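Local structure of carboxylesterase (Ferroplasma acidiphilum, 3WJ2) at residues L65-Y70 with K109-E114; A78-H83 with D132-I137; S193-E198 with L253-E258; V246-D251 with M279-A284. The protein probably hydrolyses carboxylic ester bonds, as a carboxylesterase of the alpha/beta hydrolase fold. One frame throughout, in Å; residues are numbered along the deposited sequence.

Contact 1. Residues L65-Y70 with K109-E114; sequences LNARMY and KIISIE
Antiparallel strand pairing joins Leu-65 to Tyr-70 with Lys-109 to Glu-114, next to one margin of the central sheet. Arg-68 and Ser-112 form a hydrogen-bonded pair, with Arg-68 N 2.9 Å from Ser-112 O, and Tyr-70 and Ile-110 form the next. Glu-114 N reaches Asn-66 O at 2.9 Å in a nearly straight bond (168°). On one face Ala-67, Met-69, Ile-111 and Ile-113 interlock: Ala-67 CB rests on Ile-111 CG2 at 3.9 Å. Met-69 has CG anti to its N (chi1 -173°), which lays CG against Ile-111 CG1, also at 3.9 Å. Strand 63-71 runs antiparallel to both of its neighbours, 52-60 and 109-113, as the second strand does in the classical alpha/beta hydrolase sheet. On the other face Tyr-70 turns its ring edge to the partner strand, with CE2 4.0 Å from Ser-112 CB. A water donates to both Tyr-70 OH and Ser-112 OG, while the phenol also bonds Asp-96 from helix 96-106. Arg-68 leads away into salt bridges with Asp-55, Glu-93 and Asp-96. A second water accepts from Asn-66 N and donates to Glu-114 OE1 at 3.0 Å; the other oxygen, OE2, accepts from Ile-92 N.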
loop_
_atom_site.group_PDB
_atom_site.type_symbol
_atom_site.label_atom_id
_atom_site.label_comp_id
_atom_site.label_asym_id
_atom_site.label_seq_id
_atom_site.Cartn_x
_atom_site.Cartn_y
_atom_site.Cartn_z
ATOM N N LEU B 65 32.776 -26.774 9.446
ATOM C CA LEU B 65 32.171 -25.514 9.864
ATOM C C LEU B 65 32.246 -25.441 11.393
ATOM O O LEU B 65 32.012 -26.472 12.087
ATOM C CB LEU B 65 30.666 -25.532 9.559
ATOM C CG LEU B 65 30.413 -25.861 8.067
ATOM C CD1 LEU B 65 28.866 -25.759 7.824
ATOM C CD2 LEU B 65 31.102 -24.969 7.022
ATOM N N ASN B 66 32.390 -24.229 11.877
ATOM C CA ASN B 66 32.158 -24.019 13.315
ATOM C C ASN B 66 30.665 -24.030 13.621
ATOM O O ASN B 66 29.835 -23.560 12.805
ATOM C CB ASN B 66 32.715 -22.696 13.824
ATOM C CG ASN B 66 34.224 -22.622 13.795
ATOM O OD1 ASN B 66 34.840 -21.558 13.502
ATOM N ND2 ASN B 66 34.825 -23.697 14.138
ATOM N N ALA B 67 30.280 -24.532 14.805
ATOM C CA ALA B 67 28.880 -24.436 15.328
ATOM C C ALA B 67 28.900 -24.207 16.810
ATOM O O ALA B 67 29.803 -24.746 17.497
ATOM C CB ALA B 67 28.097 -25.617 15.030
ATOM N N ARG B 68 28.016 -23.354 17.309
ATOM C CA ARG B 68 27.893 -23.174 18.767
ATOM C C ARG B 68 26.514 -23.559 19.201
ATOM O O ARG B 68 25.508 -22.987 18.687
ATOM C CB ARG B 68 28.275 -21.755 19.187
ATOM C CG ARG B 68 28.126 -21.507 20.665
ATOM C CD ARG B 68 28.712 -20.194 21.082
ATOM N NE ARG B 68 30.191 -20.159 20.900
ATOM C CZ ARG B 68 30.978 -19.075 20.835
ATOM N NH1 ARG B 68 30.494 -17.799 20.914
ATOM N NH2 ARG B 68 32.304 -19.265 20.648
ATOM N N MET B 69 26.417 -24.426 20.214
ATOM C CA MET B 69 25.179 -24.896 20.754
ATOM C C MET B 69 24.859 -24.197 22.092
ATOM O O MET B 69 25.753 -24.015 22.941
ATOM C CB MET B 69 25.288 -26.394 21.008
ATOM C CG MET B 69 24.061 -27.039 21.407
ATOM S SD MET B 69 23.454 -26.798 23.072
ATOM C CE MET B 69 24.776 -27.244 24.301
ATOM N N TYR B 70 23.671 -23.610 22.180
ATOM C CA TYR B 70 23.216 -22.854 23.384
ATOM C C TYR B 70 22.056 -23.596 23.930
ATOM O O TYR B 70 21.078 -23.906 23.167
ATOM C CB TYR B 70 22.711 -21.461 22.991
ATOM C CG TYR B 70 23.702 -20.610 22.274
ATOM C CD1 TYR B 70 24.494 -19.681 22.965
ATOM C CD2 TYR B 70 23.897 -20.719 20.847
ATOM C CE1 TYR B 70 25.365 -18.884 22.294
ATOM C CE2 TYR B 70 24.762 -19.968 20.189
ATOM C CZ TYR B 70 25.530 -18.992 20.883
ATOM O OH TYR B 70 26.391 -18.163 20.225
ATOM N N LYS B 109 17.374 -26.200 22.323
ATOM C CA LYS B 109 18.770 -26.037 21.899
ATOM C C LYS B 109 18.773 -25.124 20.643
ATOM O O LYS B 109 17.979 -25.366 19.684
ATOM C CB LYS B 109 19.413 -27.375 21.488
ATOM C CG LYS B 109 19.745 -28.265 22.760
ATOM C CD LYS B 109 20.270 -29.555 22.230
ATOM C CE LYS B 109 21.070 -30.478 23.308
ATOM N NZ LYS B 109 20.392 -30.559 24.621
ATOM N N ILE B 110 19.648 -24.178 20.646
ATOM C CA ILE B 110 19.890 -23.384 19.421
ATOM C C ILE B 110 21.345 -23.714 18.976
ATOM O O ILE B 110 22.336 -23.520 19.757
ATOM C CB ILE B 110 19.788 -21.822 19.755
ATOM C CG1 ILE B 110 18.402 -21.461 20.316
ATOM C CG2 ILE B 110 20.112 -20.914 18.495
ATOM C CD1 ILE B 110 17.182 -21.783 19.387
ATOM N N ILE B 111 21.511 -24.081 17.706
ATOM C CA ILE B 111 22.841 -24.426 17.207
ATOM C C ILE B 111 23.142 -23.440 16.103
ATOM O O ILE B 111 22.617 -23.544 14.977
ATOM C CB ILE B 111 22.938 -25.903 16.695
ATOM C CG1 ILE B 111 22.509 -26.842 17.868
ATOM C CG2 ILE B 111 24.398 -26.194 16.177
ATOM C CD1 ILE B 111 22.447 -28.361 17.429
ATOM N N SER B 112 24.038 -22.508 16.379
ATOM C CA SER B 112 24.362 -21.451 15.425
ATOM C C SER B 112 25.492 -21.924 14.543
ATOM O O SER B 112 26.601 -22.308 15.011
ATOM C CB SER B 112 24.700 -20.188 16.239
ATOM O OG SER B 112 25.172 -19.176 15.337
ATOM N N ILE B 113 25.232 -21.992 13.227
ATOM C CA ILE B 113 26.200 -22.585 12.290
ATOM C C ILE B 113 26.887 -21.578 11.412
ATOM O O ILE B 113 26.258 -20.670 10.830
ATOM C CB ILE B 113 25.487 -23.636 11.399
ATOM C CG1 ILE B 113 24.994 -24.787 12.286
ATOM C CG2 ILE B 113 26.411 -24.188 10.311
ATOM C CD1 ILE B 113 23.807 -25.518 11.663
ATOM N N GLU B 114 28.214 -21.663 11.386
ATOM C CA GLU B 114 29.019 -20.788 10.525
ATOM C C GLU B 114 29.212 -21.326 9.133
ATOM O O GLU B 114 30.284 -21.941 8.824
ATOM C CB GLU B 114 30.435 -20.478 11.105
ATOM C CG GLU B 114 30.421 -19.260 11.856
ATOM C CD GLU B 114 31.792 -18.942 12.462
ATOM O OE1 GLU B 114 32.857 -19.569 12.149
ATOM O OE2 GLU B 114 31.714 -18.108 13.354
HETATM O O HOH W 1 33.280 -21.951 10.316
HETATM O O HOH W 2 26.086 -17.253 17.427
#

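Contact 2. Residues A78-H83 with D132-I137; sequences AILYYH and DSFHYI
Leu-80 is the first residue of strand 78-82 to meet helix 132-137, laying its two methyls against the helix from the sheet. CD1 lies 3.5 Å from Phe-134 CA and also touches the ring edge, 3.8 Å from Phe-134 CD1, the two side chains crossing at about a right angle. CD2 meets Ile-137 CD1 tip to tip at 3.9 Å. Two residues on, Tyr-82 points to the same side, and its OH donates to Ser-133 OG over 2.9 Å, the serine oxygen lying near the ring plane. Ser-133 sets OG between its own N and carbonyl carbon (chi1 60°), where it also bonds the backbone oxygen of Asp-129 one turn earlier. Strand and helix run nearly antiparallel (157°), their axes 10.1 Å apart at closest, as in a beta-alpha-beta crossover: helix 125-139 links strand 109-113 to strand 150-155 and passes over strand 78-82 between them. The phenol thus spends its proton on a serine that is itself tied to the helix backbone, so both buried hydroxyls have partners within an otherwise apolar sheet-helix layer.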
loop_
_atom_site.group_PDB
_atom_site.type_symbol
_atom_site.label_atom_id
_atom_site.label_comp_id
_atom_site.label_asym_id
_atom_site.label_seq_id
_atom_site.Cartn_x
_atom_site.Cartn_y
_atom_site.Cartn_z
ATOM N N ALA B 78 15.925 -29.167 18.947
ATOM C CA ALA B 78 16.863 -28.144 18.540
ATOM C C ALA B 78 16.380 -27.367 17.352
ATOM O O ALA B 78 15.687 -27.933 16.482
ATOM C CB ALA B 78 18.234 -28.735 18.156
ATOM N N ILE B 79 16.878 -26.129 17.279
ATOM C CA ILE B 79 16.790 -25.329 16.013
ATOM C C ILE B 79 18.214 -25.098 15.514
ATOM O O ILE B 79 19.054 -24.635 16.275
ATOM C CB ILE B 79 16.117 -24.016 16.355
ATOM C CG1 ILE B 79 14.663 -24.140 16.694
ATOM C CG2 ILE B 79 16.358 -22.966 15.240
ATOM C CD1 ILE B 79 13.737 -24.729 15.588
ATOM N N LEU B 80 18.475 -25.408 14.238
ATOM C CA LEU B 80 19.747 -25.018 13.617
ATOM C C LEU B 80 19.538 -23.581 13.138
ATOM O O LEU B 80 18.578 -23.335 12.383
ATOM C CB LEU B 80 20.118 -25.942 12.480
ATOM C CG LEU B 80 19.935 -27.423 12.844
ATOM C CD1 LEU B 80 20.460 -28.213 11.604
ATOM C CD2 LEU B 80 20.612 -27.794 14.116
ATOM N N TYR B 81 20.423 -22.677 13.541
ATOM C CA TYR B 81 20.257 -21.230 13.251
ATOM C C TYR B 81 21.329 -20.823 12.299
ATOM O O TYR B 81 22.551 -21.020 12.538
ATOM C CB TYR B 81 20.353 -20.390 14.562
ATOM C CG TYR B 81 19.799 -19.014 14.254
ATOM C CD1 TYR B 81 18.404 -18.820 14.386
ATOM C CD2 TYR B 81 20.647 -18.012 13.784
ATOM C CE1 TYR B 81 17.846 -17.565 14.060
ATOM C CE2 TYR B 81 20.054 -16.743 13.384
ATOM C CZ TYR B 81 18.671 -16.597 13.507
ATOM O OH TYR B 81 18.102 -15.404 13.106
ATOM N N TYR B 82 20.947 -20.178 11.198
ATOM C CA TYR B 82 21.901 -19.663 10.236
ATOM C C TYR B 82 21.842 -18.146 10.211
ATOM O O TYR B 82 20.850 -17.485 9.890
ATOM C CB TYR B 82 21.618 -20.196 8.754
ATOM C CG TYR B 82 21.575 -21.733 8.750
ATOM C CD1 TYR B 82 22.713 -22.444 8.594
ATOM C CD2 TYR B 82 20.323 -22.427 8.990
ATOM C CE1 TYR B 82 22.716 -23.843 8.718
ATOM C CE2 TYR B 82 20.328 -23.817 9.071
ATOM C CZ TYR B 82 21.521 -24.490 8.872
ATOM O OH TYR B 82 21.593 -25.866 9.001
ATOM N N HIS B 83 22.962 -17.527 10.635
ATOM C CA HIS B 83 22.920 -16.059 10.863
ATOM C C HIS B 83 22.792 -15.289 9.553
ATOM O O HIS B 83 23.027 -15.813 8.420
ATOM C CB HIS B 83 24.329 -15.639 11.488
ATOM C CG HIS B 83 25.518 -15.810 10.571
ATOM N ND1 HIS B 83 25.919 -14.865 9.646
ATOM C CD2 HIS B 83 26.415 -16.812 10.488
ATOM C CE1 HIS B 83 26.975 -15.324 9.010
ATOM N NE2 HIS B 83 27.282 -16.507 9.503
ATOM N N ASP B 132 23.664 -29.416 3.978
ATOM C CA ASP B 132 24.511 -30.507 4.495
ATOM C C ASP B 132 24.595 -30.482 6.014
ATOM O O ASP B 132 24.578 -31.587 6.628
ATOM C CB ASP B 132 25.903 -30.460 3.868
ATOM C CG ASP B 132 25.888 -30.833 2.394
ATOM O OD1 ASP B 132 24.937 -31.498 1.842
ATOM O OD2 ASP B 132 26.895 -30.504 1.741
ATOM N N SER B 133 24.631 -29.281 6.664
ATOM C CA SER B 133 24.742 -29.295 8.117
ATOM C C SER B 133 23.465 -29.827 8.759
ATOM O O SER B 133 23.499 -30.467 9.795
ATOM C CB SER B 133 25.186 -27.925 8.746
ATOM O OG SER B 133 24.217 -26.919 8.392
ATOM N N PHE B 134 22.260 -29.513 8.148
ATOM C CA PHE B 134 21.019 -30.009 8.665
ATOM C C PHE B 134 21.067 -31.548 8.631
ATOM O O PHE B 134 20.733 -32.167 9.629
ATOM C CB PHE B 134 19.819 -29.427 7.843
ATOM C CG PHE B 134 18.548 -30.200 8.131
ATOM C CD1 PHE B 134 17.956 -30.130 9.399
ATOM C CD2 PHE B 134 18.051 -31.129 7.181
ATOM C CE1 PHE B 134 16.813 -30.925 9.728
ATOM C CE2 PHE B 134 16.927 -31.915 7.545
ATOM C CZ PHE B 134 16.364 -31.829 8.804
ATOM N N HIS B 135 21.458 -32.058 7.468
ATOM C CA HIS B 135 21.441 -33.536 7.378
ATOM C C HIS B 135 22.485 -34.151 8.251
ATOM O O HIS B 135 22.237 -35.238 8.860
ATOM C CB HIS B 135 21.512 -33.975 5.911
ATOM C CG HIS B 135 20.210 -33.822 5.189
ATOM N ND1 HIS B 135 19.093 -34.598 5.455
ATOM C CD2 HIS B 135 19.810 -32.874 4.310
ATOM C CE1 HIS B 135 18.094 -34.184 4.691
ATOM N NE2 HIS B 135 18.508 -33.149 3.966
ATOM N N TYR B 136 23.635 -33.516 8.402
ATOM C CA TYR B 136 24.688 -34.050 9.312
ATOM C C TYR B 136 24.195 -34.130 10.747
ATOM O O TYR B 136 24.339 -35.207 11.416
ATOM C CB TYR B 136 25.915 -33.180 9.174
ATOM C CG TYR B 136 27.135 -33.558 10.016
ATOM C CD1 TYR B 136 28.263 -34.089 9.449
ATOM C CD2 TYR B 136 27.186 -33.149 11.344
ATOM C CE1 TYR B 136 29.412 -34.309 10.249
ATOM C CE2 TYR B 136 28.302 -33.351 12.126
ATOM C CZ TYR B 136 29.414 -33.937 11.565
ATOM O OH TYR B 136 30.583 -34.089 12.385
ATOM N N ILE B 137 23.639 -33.025 11.254
ATOM C CA ILE B 137 23.146 -33.033 12.614
ATOM C C ILE B 137 21.962 -33.948 12.795
ATOM O O ILE B 137 21.859 -34.633 13.838
ATOM C CB ILE B 137 22.878 -31.594 13.122
ATOM C CG1 ILE B 137 24.222 -30.870 13.113
ATOM C CG2 ILE B 137 22.344 -31.635 14.577
ATOM C CD1 ILE B 137 24.103 -29.290 13.075
#

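Contact 3. Residues S193-E198 with L253-E258; sequences SRSFIE and LRDPEE
Hydrogen bonds between Ser-195 and Asp-255 run both ways, at the first turns of two nearly antiparallel helices (164°, axes 8.9 Å apart). Asp-255 N donates to Ser-195 OG at 2.9 Å, and Ser-195 N returns a bond to Asp-255 OD2 at 3.0 Å, arriving from above the carboxylate plane. The serine holds OG between its N and carbonyl carbon (chi1 58°), and OG also bonds Pro-252 O. A water accepts from Arg-194 N and donates to Asp-255 OD2 at 2.7 Å, carrying the carboxylate to a second N-H of that turn. Ser-193, the N-cap, takes Phe-196 N on its OG at 3.2 Å, and this OG also bonds Asp-190. Among the charges, Arg-254 grips Asp-255 side-on: NE and NH2 both reach OD1, which lies in the guanidinium plane, with NH2 at 2.9 Å. Ser-195 CB covers one face of that guanidinium, 3.9 Å from Arg-254 NE, and its NH1 bonds Glu-249 O. An asparagine in place of Asp-255 would probably weaken this grip and leave Arg-254 without its balancing charge. Arg-194 turns outward to a salt bridge with Glu-249 of the third subunit. A carboxylate held by both an arginine and the N-terminal turn of a facing helix is likely to be strongly favoured as the anion.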
loop_
_atom_site.group_PDB
_atom_site.type_symbol
_atom_site.label_atom_id
_atom_site.label_comp_id
_atom_site.label_asym_id
_atom_site.label_seq_id
_atom_site.Cartn_x
_atom_site.Cartn_y
_atom_site.Cartn_z
ATOM N N SER B 193 10.047 -4.214 -6.715
ATOM C CA SER B 193 8.785 -4.218 -5.942
ATOM C C SER B 193 8.607 -2.860 -5.208
ATOM O O SER B 193 9.484 -2.038 -5.156
ATOM C CB SER B 193 8.741 -5.346 -4.904
ATOM O OG SER B 193 9.739 -5.025 -3.879
ATOM N N ARG B 194 7.394 -2.605 -4.772
ATOM C CA ARG B 194 7.133 -1.323 -4.141
ATOM C C ARG B 194 7.869 -1.207 -2.801
ATOM O O ARG B 194 8.451 -0.174 -2.553
ATOM C CB ARG B 194 5.641 -1.134 -3.966
ATOM C CG ARG B 194 5.333 0.324 -3.343
ATOM C CD ARG B 194 3.792 0.598 -3.142
ATOM N NE ARG B 194 3.683 1.999 -2.599
ATOM C CZ ARG B 194 3.737 3.121 -3.327
ATOM N NH1 ARG B 194 3.872 3.062 -4.661
ATOM N NH2 ARG B 194 3.716 4.346 -2.736
ATOM N N SER B 195 7.940 -2.322 -2.031
ATOM C CA SER B 195 8.716 -2.107 -0.776
ATOM C C SER B 195 10.166 -1.842 -1.149
ATOM O O SER B 195 10.896 -1.093 -0.462
ATOM C CB SER B 195 8.635 -3.345 0.154
ATOM O OG SER B 195 9.125 -4.555 -0.503
ATOM N N PHE B 196 10.685 -2.536 -2.195
ATOM C CA PHE B 196 12.083 -2.275 -2.574
ATOM C C PHE B 196 12.394 -0.814 -2.923
ATOM O O PHE B 196 13.339 -0.231 -2.380
ATOM C CB PHE B 196 12.525 -3.173 -3.765
ATOM C CG PHE B 196 13.878 -2.787 -4.279
ATOM C CD1 PHE B 196 15.017 -3.443 -3.755
ATOM C CD2 PHE B 196 14.048 -1.799 -5.270
ATOM C CE1 PHE B 196 16.350 -3.054 -4.237
ATOM C CE2 PHE B 196 15.329 -1.429 -5.711
ATOM C CZ PHE B 196 16.452 -2.080 -5.181
ATOM N N ILE B 197 11.534 -0.239 -3.774
ATOM C CA ILE B 197 11.794 1.113 -4.192
ATOM C C ILE B 197 11.463 2.116 -3.104
ATOM O O ILE B 197 12.175 3.110 -2.958
ATOM C CB ILE B 197 11.121 1.400 -5.560
ATOM C CG1 ILE B 197 11.840 2.524 -6.290
ATOM C CG2 ILE B 197 9.588 1.674 -5.382
ATOM C CD1 ILE B 197 13.285 2.140 -6.661
ATOM N N GLU B 198 10.437 1.855 -2.332
ATOM C CA GLU B 198 10.104 2.902 -1.326
ATOM C C GLU B 198 11.069 2.952 -0.191
ATOM O O GLU B 198 11.281 4.013 0.455
ATOM C CB GLU B 198 8.733 2.676 -0.755
ATOM C CG GLU B 198 7.565 2.797 -1.830
ATOM C CD GLU B 198 7.536 4.142 -2.515
ATOM O OE1 GLU B 198 7.135 5.073 -1.770
ATOM O OE2 GLU B 198 8.061 4.356 -3.640
ATOM N N LEU B 253 13.039 -5.677 1.545
ATOM C CA LEU B 253 12.807 -7.099 1.323
ATOM C C LEU B 253 11.401 -7.586 1.660
ATOM O O LEU B 253 11.088 -8.756 1.519
ATOM C CB LEU B 253 13.771 -7.938 2.217
ATOM C CG LEU B 253 15.186 -7.711 1.809
ATOM C CD1 LEU B 253 16.100 -8.816 2.518
ATOM C CD2 LEU B 253 15.517 -7.603 0.376
ATOM N N ARG B 254 10.518 -6.721 2.202
ATOM C CA ARG B 254 9.264 -7.116 2.781
ATOM C C ARG B 254 8.284 -7.740 1.757
ATOM O O ARG B 254 7.664 -8.754 2.052
ATOM C CB ARG B 254 8.599 -5.846 3.378
ATOM C CG ARG B 254 7.197 -6.065 4.005
ATOM C CD ARG B 254 6.511 -4.696 4.222
ATOM N NE ARG B 254 6.007 -4.275 2.926
ATOM C CZ ARG B 254 5.435 -3.069 2.768
ATOM N NH1 ARG B 254 5.497 -2.144 3.738
ATOM N NH2 ARG B 254 4.937 -2.745 1.576
ATOM N N ASP B 255 8.065 -7.056 0.640
ATOM C CA ASP B 255 6.922 -7.566 -0.224
ATOM C C ASP B 255 7.134 -9.038 -0.729
ATOM O O ASP B 255 6.207 -9.857 -0.593
ATOM C CB ASP B 255 6.631 -6.650 -1.392
ATOM C CG ASP B 255 5.897 -5.319 -0.944
ATOM O OD1 ASP B 255 5.415 -5.245 0.190
ATOM O OD2 ASP B 255 5.827 -4.407 -1.789
ATOM N N PRO B 256 8.349 -9.379 -1.214
ATOM C CA PRO B 256 8.516 -10.801 -1.586
ATOM C C PRO B 256 8.313 -11.784 -0.437
ATOM O O PRO B 256 7.835 -12.917 -0.654
ATOM C CB PRO B 256 9.976 -10.852 -2.155
ATOM C CG PRO B 256 10.270 -9.395 -2.627
ATOM C CD PRO B 256 9.561 -8.590 -1.503
ATOM N N GLU B 257 8.652 -11.369 0.803
ATOM C CA GLU B 257 8.412 -12.265 1.902
ATOM C C GLU B 257 6.974 -12.535 2.167
ATOM O O GLU B 257 6.574 -13.585 2.626
ATOM C CB GLU B 257 9.082 -11.643 3.204
ATOM C CG GLU B 257 10.612 -11.560 3.053
ATOM C CD GLU B 257 11.203 -10.582 4.050
ATOM O OE1 GLU B 257 10.396 -9.971 4.771
ATOM O OE2 GLU B 257 12.486 -10.435 4.020
ATOM N N GLU B 258 6.146 -11.475 2.039
ATOM C CA GLU B 258 4.719 -11.568 2.350
ATOM C C GLU B 258 4.104 -12.391 1.198
ATOM O O GLU B 258 3.249 -13.255 1.519
ATOM C CB GLU B 258 4.105 -10.166 2.455
ATOM C CG GLU B 258 4.771 -9.477 3.729
ATOM C CD GLU B 258 4.077 -8.212 4.160
ATOM O OE1 GLU B 258 3.168 -7.642 3.426
ATOM O OE2 GLU B 258 4.439 -7.710 5.240
HETATM O O HOH W 3 5.322 -4.644 -4.473
#

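Contact 4. Residues V246-D251 with M279-A284; sequences VTNEYD and MIHGSA
Tyr-250 N donates to Met-279 O at 2.8 Å, nearly in line with the carbonyl, where the chain leaves strand 243-248 beside the end of strand 271-280, before a type II turn from Ile-280 to Ser-283. A water extends this link, donating to Tyr-250 O and accepting from His-281 N, each at 2.8 Å. Asn-248 reaches across with its amide: CG sits beside the backbone N (chi1 -59°), and OD1 accepts from Ser-283 OG at 2.7 Å, the hydroxyl tilted 31° from the amide plane. The same OD1 lies 3.5 Å from Met-279 CB. A leucine in place of Asn-248 is likely to leave the buried Ser-283 hydroxyl without its acceptor and the turn less firmly fixed. Tyr-250 CB packs loosely on Ile-280 CG2 at 4.1 Å, while its phenol leads off to Glu-198 of the third subunit. The Asp-251 carboxylate lies at the edge of the His-281 ring, but their close approach is doubtful in the model; its OD1 accepts from Leu-253 N and so caps the turn into helix 254-266. His-281 also packs edge-to-face on Tyr-184 and touches Ser-156. An acid after one strand, a histidine after the next and a serine at a probable nucleophile elbow are consistent with the catalytic triad of alpha/beta hydrolases.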
loop_
_atom_site.group_PDB
_atom_site.type_symbol
_atom_site.label_atom_id
_atom_site.label_comp_id
_atom_site.label_asym_id
_atom_site.label_seq_id
_atom_site.Cartn_x
_atom_site.Cartn_y
_atom_site.Cartn_z
ATOM N N VAL B 246 8.560 -13.705 9.575
ATOM C CA VAL B 246 8.467 -12.334 10.173
ATOM C C VAL B 246 9.005 -11.397 9.131
ATOM O O VAL B 246 10.100 -11.516 8.611
ATOM C CB VAL B 246 9.425 -12.279 11.414
ATOM C CG1 VAL B 246 9.396 -10.852 11.994
ATOM C CG2 VAL B 246 8.941 -13.359 12.481
ATOM N N THR B 247 8.201 -10.384 8.803
ATOM C CA THR B 247 8.657 -9.308 7.911
ATOM C C THR B 247 8.580 -7.997 8.694
ATOM O O THR B 247 8.042 -7.911 9.808
ATOM C CB THR B 247 7.640 -9.176 6.677
ATOM O OG1 THR B 247 6.425 -8.591 7.146
ATOM C CG2 THR B 247 7.336 -10.587 6.158
ATOM N N ASN B 248 9.252 -7.012 8.095
ATOM C CA ASN B 248 9.303 -5.669 8.766
ATOM C C ASN B 248 8.585 -4.670 7.852
ATOM O O ASN B 248 8.795 -4.689 6.643
ATOM C CB ASN B 248 10.766 -5.224 8.803
ATOM C CG ASN B 248 11.641 -6.243 9.561
ATOM O OD1 ASN B 248 11.419 -6.486 10.733
ATOM N ND2 ASN B 248 12.614 -6.788 8.886
ATOM N N GLU B 249 7.783 -3.818 8.479
ATOM C CA GLU B 249 7.088 -2.768 7.643
ATOM C C GLU B 249 7.971 -1.953 6.726
ATOM O O GLU B 249 7.663 -1.812 5.535
ATOM C CB GLU B 249 6.322 -1.856 8.613
ATOM C CG GLU B 249 5.459 -0.888 7.808
ATOM C CD GLU B 249 4.572 -0.053 8.686
ATOM O OE1 GLU B 249 4.664 -0.037 9.911
ATOM O OE2 GLU B 249 3.658 0.602 8.083
ATOM N N TYR B 250 9.110 -1.484 7.250
ATOM C CA TYR B 250 9.898 -0.525 6.445
ATOM C C TYR B 250 11.191 -1.142 5.978
ATOM O O TYR B 250 12.248 -0.893 6.522
ATOM C CB TYR B 250 10.172 0.656 7.402
ATOM C CG TYR B 250 8.902 1.477 7.718
ATOM C CD1 TYR B 250 8.235 2.132 6.705
ATOM C CD2 TYR B 250 8.439 1.564 8.993
ATOM C CE1 TYR B 250 7.041 2.873 7.026
ATOM C CE2 TYR B 250 7.350 2.341 9.349
ATOM C CZ TYR B 250 6.660 2.977 8.327
ATOM O OH TYR B 250 5.579 3.778 8.647
ATOM N N ASP B 251 11.067 -2.074 5.083
ATOM C CA ASP B 251 12.267 -2.918 4.728
ATOM C C ASP B 251 12.095 -3.221 3.248
ATOM O O ASP B 251 11.023 -3.683 2.792
ATOM C CB ASP B 251 12.188 -4.221 5.573
ATOM C CG ASP B 251 13.225 -5.269 5.187
ATOM O OD1 ASP B 251 13.964 -5.210 4.243
ATOM O OD2 ASP B 251 13.262 -6.213 6.033
ATOM N N MET B 279 8.887 -1.600 12.101
ATOM C CA MET B 279 10.214 -2.202 12.146
ATOM C C MET B 279 11.005 -2.060 10.824
ATOM O O MET B 279 10.416 -1.781 9.753
ATOM C CB MET B 279 10.063 -3.726 12.386
ATOM C CG MET B 279 9.318 -4.043 13.674
ATOM S SD MET B 279 10.496 -3.673 15.086
ATOM C CE MET B 279 9.623 -2.334 15.903
ATOM N N ILE B 280 12.356 -2.178 10.917
ATOM C CA ILE B 280 13.245 -2.053 9.766
ATOM C C ILE B 280 14.052 -3.372 9.604
ATOM O O ILE B 280 14.002 -4.273 10.486
ATOM C CB ILE B 280 14.267 -0.878 9.941
ATOM C CG1 ILE B 280 15.050 -1.087 11.243
ATOM C CG2 ILE B 280 13.500 0.451 9.845
ATOM C CD1 ILE B 280 16.299 -0.132 11.168
ATOM N N HIS B 281 14.773 -3.532 8.497
ATOM C CA HIS B 281 15.595 -4.738 8.307
ATOM C C HIS B 281 16.607 -4.856 9.430
ATOM O O HIS B 281 17.106 -3.837 9.925
ATOM C CB HIS B 281 16.332 -4.701 6.971
ATOM C CG HIS B 281 16.728 -6.086 6.510
ATOM N ND1 HIS B 281 18.007 -6.634 6.619
ATOM C CD2 HIS B 281 15.965 -7.025 5.928
ATOM C CE1 HIS B 281 17.992 -7.839 6.105
ATOM N NE2 HIS B 281 16.790 -8.108 5.662
ATOM N N GLY B 282 16.763 -6.049 9.966
ATOM C CA GLY B 282 17.728 -6.242 11.055
ATOM C C GLY B 282 17.029 -6.136 12.372
ATOM O O GLY B 282 17.678 -6.291 13.394
ATOM N N SER B 283 15.684 -5.966 12.417
ATOM C CA SER B 283 14.975 -5.696 13.677
ATOM C C SER B 283 15.257 -6.794 14.739
ATOM O O SER B 283 15.430 -6.476 15.912
ATOM C CB SER B 283 13.494 -5.584 13.497
ATOM O OG SER B 283 13.071 -6.788 12.787
ATOM N N ALA B 284 15.307 -8.068 14.362
ATOM C CA ALA B 284 15.479 -9.128 15.360
ATOM C C ALA B 284 16.841 -9.024 16.051
ATOM O O ALA B 284 16.837 -9.243 17.268
ATOM C CB ALA B 284 15.303 -10.477 14.685
HETATM O O HOH W 4 14.981 -1.590 6.497
#

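Contacts 1 and 2 are neighbours, their centres about 8 Å apart, sharing the seam between strands 109-113 and 78-82, where Lys-109 O probably accepts from Ile-79 N at 2.8 Å. Contacts 3 and 4 lie together on the opposite side of the chain's centre, about 11 Å between centres; helix 254-266 ties them, with Glu-258 OE2 2.9 Å from Thr-247 OG1, a probable hydrogen bond. Contacts 1, 2 and 4 all reach the one sheet, and the nearest atoms of contacts 2 and 4 are about 6 Å apart. Between them run strands 150-155 and 180-183, the first leading into the probable nucleophile elbow; Tyr-82 touches residues of this elbow from contact 2, and His-281 touches Ser-156 from contact 4. Contacts 3 and 4 also meet the third subunit.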